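Enterotoxin type A (Staphylococcus aureus, PDB 1ESF) acts as a zinc-binding superantigen that binds MHC class II and T-cell receptor molecules, activating T cells and causing staphylococcal food poisoning. Local coordinates at residues T51-G56 / D66-F71. Sequence-based numbering, arbitrary orientation.
Sequences TILFKG and DLLVDF
The ring of F54 presents its edge to the carbonyl oxygen of L67, while V69 CG2 approaches F54 CE1 obliquely at 4.2 Å. Farther along, the F71 ring has the backbone of T51 at its edge, and I52 CD1 comes at it obliquely, 4.0 Å from F71 CE1. With CG anti to its own carbonyl carbon (chi1 -58°), the F71 ring reaches back toward I52. I52, F54, L67 and V69 share one face of the antiparallel pair, which the F71 ring joins from just beyond strand 66-70; helix 74-80 covers I52 and F71. On the other face L53 CB meets L68 CD1 at 4.0 Å. I52 with V69 and F54 with L67 are the hydrogen-bonded pairs, and the V69 N to I52 O bond is nearly straight at the hydrogen (N-H...O 171°). Beyond the strand end, G56 N donates to D66 OD1 at 2.7 Å, arriving from above the carboxylate plane, while T100 N holds OD2. T51 OG1 bonds to L48 O, and D70 OD1 forms a salt bridge with R214 NE. Strand 51-54 thus edges the five-stranded OB-fold sheet, with strand 66-70 between it and strand 104-113: backbone bonds fix the register, apolar side chains pack on both faces, and one carboxylate joins two loops.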
ATOM      1  N   THR A  51       8.925   5.629 -15.835  1.00 25.38           N
ATOM      2  CA  THR A  51       9.058   4.265 -15.303  1.00 26.56           C
ATOM      3  C   THR A  51      10.548   3.845 -15.090  1.00 26.71           C
ATOM      4  O   THR A  51      11.458   4.544 -15.527  1.00 27.13           O
ATOM      5  CB  THR A  51       8.333   3.172 -16.281  1.00 25.91           C
ATOM      6  OG1 THR A  51       9.085   2.982 -17.495  1.00 25.02           O
ATOM      7  CG2 THR A  51       6.890   3.586 -16.654  1.00 27.12           C
ATOM      8  N   ILE A  52      10.796   2.780 -14.327  1.00 26.29           N
ATOM      9  CA  ILE A  52      12.146   2.215 -14.208  1.00 26.66           C
ATOM     10  C   ILE A  52      11.876   0.730 -14.459  1.00 25.40           C
ATOM     11  O   ILE A  52      10.901   0.143 -13.917  1.00 24.03           O
ATOM     12  CB  ILE A  52      12.840   2.410 -12.861  1.00 28.10           C
ATOM     13  CG1 ILE A  52      13.240   3.870 -12.665  1.00 29.84           C
ATOM     14  CG2 ILE A  52      14.077   1.516 -12.817  1.00 27.72           C
ATOM     15  CD1 ILE A  52      13.699   4.225 -11.227  1.00 32.58           C
ATOM     16  N   LEU A  53      12.684   0.146 -15.337  1.00 24.73           N
ATOM     17  CA  LEU A  53      12.514  -1.230 -15.710  1.00 23.34           C
ATOM     18  C   LEU A  53      13.622  -2.052 -15.129  1.00 24.18           C
ATOM     19  O   LEU A  53      14.776  -1.774 -15.383  1.00 23.54           O
ATOM     20  CB  LEU A  53      12.497  -1.355 -17.235  1.00 24.05           C
ATOM     21  CG  LEU A  53      12.657  -2.783 -17.744  1.00 26.21           C
ATOM     22  CD1 LEU A  53      11.448  -3.631 -17.351  1.00 25.35           C
ATOM     23  CD2 LEU A  53      12.845  -2.760 -19.257  1.00 27.02           C
ATOM     24  N   PHE A  54      13.246  -3.009 -14.285  1.00 25.41           N
ATOM     25  CA  PHE A  54      14.170  -3.950 -13.653  1.00 26.87           C
ATOM     26  C   PHE A  54      14.201  -5.237 -14.465  1.00 29.18           C
ATOM     27  O   PHE A  54      13.350  -6.116 -14.317  1.00 30.36           O
ATOM     28  CB  PHE A  54      13.790  -4.258 -12.193  1.00 25.48           C
ATOM     29  CG  PHE A  54      14.068  -3.131 -11.243  1.00 22.84           C
ATOM     30  CD1 PHE A  54      13.162  -2.095 -11.101  1.00 21.11           C
ATOM     31  CD2 PHE A  54      15.261  -3.072 -10.558  1.00 21.13           C
ATOM     32  CE1 PHE A  54      13.439  -1.006 -10.302  1.00 21.56           C
ATOM     33  CE2 PHE A  54      15.544  -1.978  -9.757  1.00 23.69           C
ATOM     34  CZ  PHE A  54      14.630  -0.939  -9.630  1.00 23.36           C
ATOM     35  N   LYS A  55      15.192  -5.320 -15.350  1.00 33.30           N
ATOM     36  CA  LYS A  55      15.403  -6.465 -16.221  1.00 36.35           C
ATOM     37  C   LYS A  55      15.873  -7.713 -15.478  1.00 37.57           C
ATOM     38  O   LYS A  55      16.905  -7.678 -14.795  1.00 38.43           O
ATOM     39  CB  LYS A  55      16.433  -6.084 -17.264  1.00 38.64           C
ATOM     40  CG  LYS A  55      15.961  -5.019 -18.201  1.00 41.83           C
ATOM     41  CD  LYS A  55      17.165  -4.425 -18.848  1.00 45.81           C
ATOM     42  CE  LYS A  55      16.853  -3.997 -20.253  1.00 48.64           C
ATOM     43  NZ  LYS A  55      18.147  -3.805 -20.973  1.00 54.69           N
ATOM     44  N   GLY A  56      15.125  -8.811 -15.623  1.00 38.32           N
ATOM     45  CA  GLY A  56      15.465 -10.056 -14.954  1.00 38.96           C
ATOM     46  C   GLY A  56      15.286  -9.997 -13.441  1.00 39.95           C
ATOM     47  O   GLY A  56      15.928 -10.747 -12.710  1.00 42.34           O
ATOM     48  N   ASP A  66      10.765  -9.786 -15.659  1.00 32.49           N
ATOM     49  CA  ASP A  66      11.006  -8.358 -15.513  1.00 28.73           C
ATOM     50  C   ASP A  66       9.951  -7.654 -14.630  1.00 26.07           C
ATOM     51  O   ASP A  66       8.782  -8.040 -14.581  1.00 25.64           O
ATOM     52  CB  ASP A  66      11.017  -7.673 -16.854  1.00 28.69           C
ATOM     53  CG  ASP A  66      12.119  -8.142 -17.769  1.00 32.17           C
ATOM     54  OD1 ASP A  66      13.028  -8.903 -17.397  1.00 31.51           O
ATOM     55  OD2 ASP A  66      12.060  -7.720 -18.922  1.00 33.09           O
ATOM     56  N   LEU A  67      10.394  -6.619 -13.925  1.00 24.54           N
ATOM     57  CA  LEU A  67       9.519  -5.826 -13.065  1.00 23.85           C
ATOM     58  C   LEU A  67       9.541  -4.380 -13.556  1.00 23.63           C
ATOM     59  O   LEU A  67      10.605  -3.765 -13.649  1.00 24.62           O
ATOM     60  CB  LEU A  67       9.941  -5.878 -11.575  1.00 21.27           C
ATOM     61  CG  LEU A  67       8.991  -5.103 -10.629  1.00 21.47           C
ATOM     62  CD1 LEU A  67       7.681  -5.817 -10.469  1.00 21.13           C
ATOM     63  CD2 LEU A  67       9.587  -4.981  -9.283  1.00 24.81           C
ATOM     64  N   LEU A  68       8.374  -3.863 -13.936  1.00 23.72           N
ATOM     65  CA  LEU A  68       8.270  -2.486 -14.396  1.00 24.21           C
ATOM     66  C   LEU A  68       7.630  -1.618 -13.308  1.00 21.97           C
ATOM     67  O   LEU A  68       6.538  -1.937 -12.874  1.00 24.75           O
ATOM     68  CB  LEU A  68       7.450  -2.441 -15.684  1.00 22.57           C
ATOM     69  CG  LEU A  68       7.299  -1.030 -16.209  1.00 25.80           C
ATOM     70  CD1 LEU A  68       8.604  -0.606 -16.893  1.00 24.58           C
ATOM     71  CD2 LEU A  68       6.143  -1.028 -17.158  1.00 28.24           C
ATOM     72  N   VAL A  69       8.329  -0.591 -12.812  1.00 21.24           N
ATOM     73  CA  VAL A  69       7.791   0.308 -11.779  1.00 21.60           C
ATOM     74  C   VAL A  69       7.391   1.609 -12.383  1.00 20.91           C
ATOM     75  O   VAL A  69       8.173   2.281 -13.039  1.00 19.76           O
ATOM     76  CB  VAL A  69       8.755   0.617 -10.652  1.00 22.60           C
ATOM     77  CG1 VAL A  69       8.046   1.423  -9.581  1.00 21.86           C
ATOM     78  CG2 VAL A  69       9.289  -0.662 -10.084  1.00 24.00           C
ATOM     79  N   ASP A  70       6.197   2.018 -12.019  1.00 23.29           N
ATOM     80  CA  ASP A  70       5.574   3.208 -12.553  1.00 24.20           C
ATOM     81  C   ASP A  70       5.429   4.276 -11.492  1.00 24.31           C
ATOM     82  O   ASP A  70       4.877   4.010 -10.432  1.00 23.33           O
ATOM     83  CB  ASP A  70       4.200   2.761 -13.008  1.00 30.26           C
ATOM     84  CG  ASP A  70       3.617   3.606 -14.074  1.00 34.26           C
ATOM     85  OD1 ASP A  70       3.155   4.710 -13.774  1.00 39.72           O
ATOM     86  OD2 ASP A  70       3.550   3.114 -15.207  1.00 39.32           O
ATOM     87  N   PHE A  71       5.863   5.486 -11.824  1.00 22.95           N
ATOM     88  CA  PHE A  71       5.797   6.631 -10.934  1.00 23.83           C
ATOM     89  C   PHE A  71       4.923   7.699 -11.570  1.00 24.48           C
ATOM     90  O   PHE A  71       4.542   7.582 -12.699  1.00 23.46           O
ATOM     91  CB  PHE A  71       7.186   7.243 -10.716  1.00 26.16           C
ATOM     92  CG  PHE A  71       8.190   6.294 -10.156  1.00 26.85           C
ATOM     93  CD1 PHE A  71       8.883   5.435 -10.985  1.00 24.42           C
ATOM     94  CD2 PHE A  71       8.402   6.238  -8.783  1.00 25.86           C
ATOM     95  CE1 PHE A  71       9.778   4.524 -10.459  1.00 26.33           C
ATOM     96  CE2 PHE A  71       9.282   5.345  -8.245  1.00 24.79           C
ATOM     97  CZ  PHE A  71       9.981   4.473  -9.082  1.00 27.76           C
TER